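Local coordinates for protein Polyphosphate:AMP phosphotransferase (Pseudomonas aeruginosa PAO1, PDB 3CZP) that uses inorganic polyphosphate as phosphate donor to convert AMP to ADP and, less efficiently, GMP to GDP, with magnesium as cofactor, at residues N49-A54 and D190-Y195. Sequence-based numbering, arbitrary orientation.
Sequences NGIEGA and DRFVHY
Phe192 and Ile51 carry the meeting between the helix 186-203 and the loop that leaves the central strand 44-50, in the N-terminal PPK2 domain, which seems to be catalytically inactive. The ring of Phe192 makes its contacts through CD2 and CE2: CD2 lies 3.7 Å from Ile51 CD1, and CE2 is 3.6 Å from the carbonyl O of Gly50, at the end of the strand. With CG anti to the backbone N (chi1 -161°), Phe192 extends from the helix toward the loop, and its side chain and that of Ile51 run past each other in opposite directions. One helical residue on, Val193 adds a second apolar touch, its CG1 lying 3.8 Å from the same Ile51 CD1, which thus bridges two consecutive helix residues. Trp183 widens the cluster, meeting Phe192 edge-to-face and also touching Ile51. Beyond Ile51 the chain folds into a type II turn, closed by the bond from Ala54 N to Ile51 O (3.2 Å), with Gly53 in the third position, where the positive phi (93°) suits glycine. The run from Gly50 to Lys56 is consistent with a Walker A motif (P-loop), and Lys56 NZ hydrogen-bonds Gly50 O. Lys56 thus serves the polar carbonyl against which the ring also lies, while the side-chain contacts are apolar: van der Waals fit, not directional bonding, joins the two segments.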
# COMPACT_ATOMS: atom_id res chain seq x y z
N ASN A 49 9.76 17.48 -17.18
CA ASN A 49 11.11 17.24 -17.63
C ASN A 49 11.68 18.46 -18.35
O ASN A 49 10.94 19.41 -18.61
CB ASN A 49 11.08 16.08 -18.61
CG ASN A 49 10.80 14.70 -17.93
OD1 ASN A 49 9.68 14.17 -18.04
ND2 ASN A 49 11.82 14.12 -17.26
N GLY A 50 12.98 18.45 -18.64
CA GLY A 50 13.63 19.50 -19.36
C GLY A 50 14.85 20.14 -18.73
O GLY A 50 15.53 19.54 -17.91
N ILE A 51 15.12 21.36 -19.15
CA ILE A 51 16.37 22.04 -18.81
C ILE A 51 16.22 22.65 -17.42
O ILE A 51 15.14 23.15 -17.07
CB ILE A 51 16.76 23.12 -19.87
CG1 ILE A 51 16.82 22.49 -21.25
CG2 ILE A 51 18.09 23.80 -19.53
CD1 ILE A 51 17.83 21.30 -21.34
N GLU A 52 17.29 22.52 -16.62
CA GLU A 52 17.47 23.19 -15.35
C GLU A 52 17.25 24.69 -15.56
O GLU A 52 17.87 25.30 -16.45
CB GLU A 52 18.92 22.96 -14.89
CG GLU A 52 19.44 23.78 -13.71
CD GLU A 52 19.41 23.04 -12.40
OE1 GLU A 52 18.39 22.35 -12.13
OE2 GLU A 52 20.42 23.16 -11.65
N GLY A 53 16.34 25.27 -14.78
CA GLY A 53 16.12 26.72 -14.84
C GLY A 53 15.02 27.15 -15.79
O GLY A 53 14.78 28.35 -15.98
N ALA A 54 14.32 26.16 -16.38
CA ALA A 54 13.30 26.41 -17.38
C ALA A 54 11.90 26.49 -16.79
O ALA A 54 10.91 26.55 -17.54
CB ALA A 54 13.37 25.33 -18.48
N ASP A 190 24.74 20.40 -23.98
CA ASP A 190 24.85 19.86 -25.32
C ASP A 190 24.47 18.38 -25.35
O ASP A 190 23.77 17.94 -26.26
CB ASP A 190 26.26 20.07 -25.87
CG ASP A 190 26.58 21.54 -26.14
OD1 ASP A 190 25.71 22.42 -25.91
OD2 ASP A 190 27.72 21.82 -26.53
N ARG A 191 24.90 17.62 -24.37
CA ARG A 191 24.61 16.18 -24.38
C ARG A 191 23.22 15.88 -23.96
O ARG A 191 22.58 15.01 -24.53
CB ARG A 191 25.61 15.38 -23.54
CG ARG A 191 27.02 15.55 -24.06
CD ARG A 191 28.02 14.79 -23.20
NE ARG A 191 27.70 13.37 -23.25
CZ ARG A 191 27.97 12.48 -22.30
NH1 ARG A 191 27.63 11.19 -22.46
NH2 ARG A 191 28.56 12.91 -21.18
N PHE A 192 22.73 16.62 -22.96
CA PHE A 192 21.38 16.48 -22.51
C PHE A 192 20.35 16.68 -23.64
O PHE A 192 19.35 15.92 -23.75
CB PHE A 192 21.10 17.51 -21.43
CG PHE A 192 19.92 17.18 -20.59
CD1 PHE A 192 20.03 16.25 -19.57
CD2 PHE A 192 18.67 17.78 -20.85
CE1 PHE A 192 18.94 15.94 -18.80
CE2 PHE A 192 17.59 17.49 -20.09
CZ PHE A 192 17.71 16.57 -19.04
N VAL A 193 20.58 17.71 -24.44
CA VAL A 193 19.65 18.04 -25.50
C VAL A 193 19.82 17.08 -26.67
O VAL A 193 18.86 16.80 -27.36
CB VAL A 193 19.69 19.52 -25.97
CG1 VAL A 193 19.07 20.48 -24.87
CG2 VAL A 193 21.08 19.93 -26.42
N HIS A 194 21.03 16.59 -26.91
CA HIS A 194 21.29 15.54 -27.93
C HIS A 194 20.52 14.27 -27.64
O HIS A 194 19.76 13.74 -28.47
CB HIS A 194 22.81 15.27 -28.03
CG HIS A 194 23.17 14.05 -28.80
ND1 HIS A 194 23.21 14.01 -30.17
CD2 HIS A 194 23.55 12.81 -28.37
CE1 HIS A 194 23.59 12.80 -30.56
NE2 HIS A 194 23.82 12.06 -29.48
N TYR A 195 20.65 13.78 -26.41
CA TYR A 195 19.88 12.61 -26.01
C TYR A 195 18.37 12.91 -25.85
O TYR A 195 17.54 12.06 -26.19
CB TYR A 195 20.47 11.97 -24.75
CG TYR A 195 21.80 11.34 -25.01
CD1 TYR A 195 21.92 10.28 -25.92
CD2 TYR A 195 22.96 11.80 -24.37
CE1 TYR A 195 23.17 9.70 -26.20
CE2 TYR A 195 24.19 11.23 -24.65
CZ TYR A 195 24.27 10.19 -25.53
OH TYR A 195 25.46 9.63 -25.79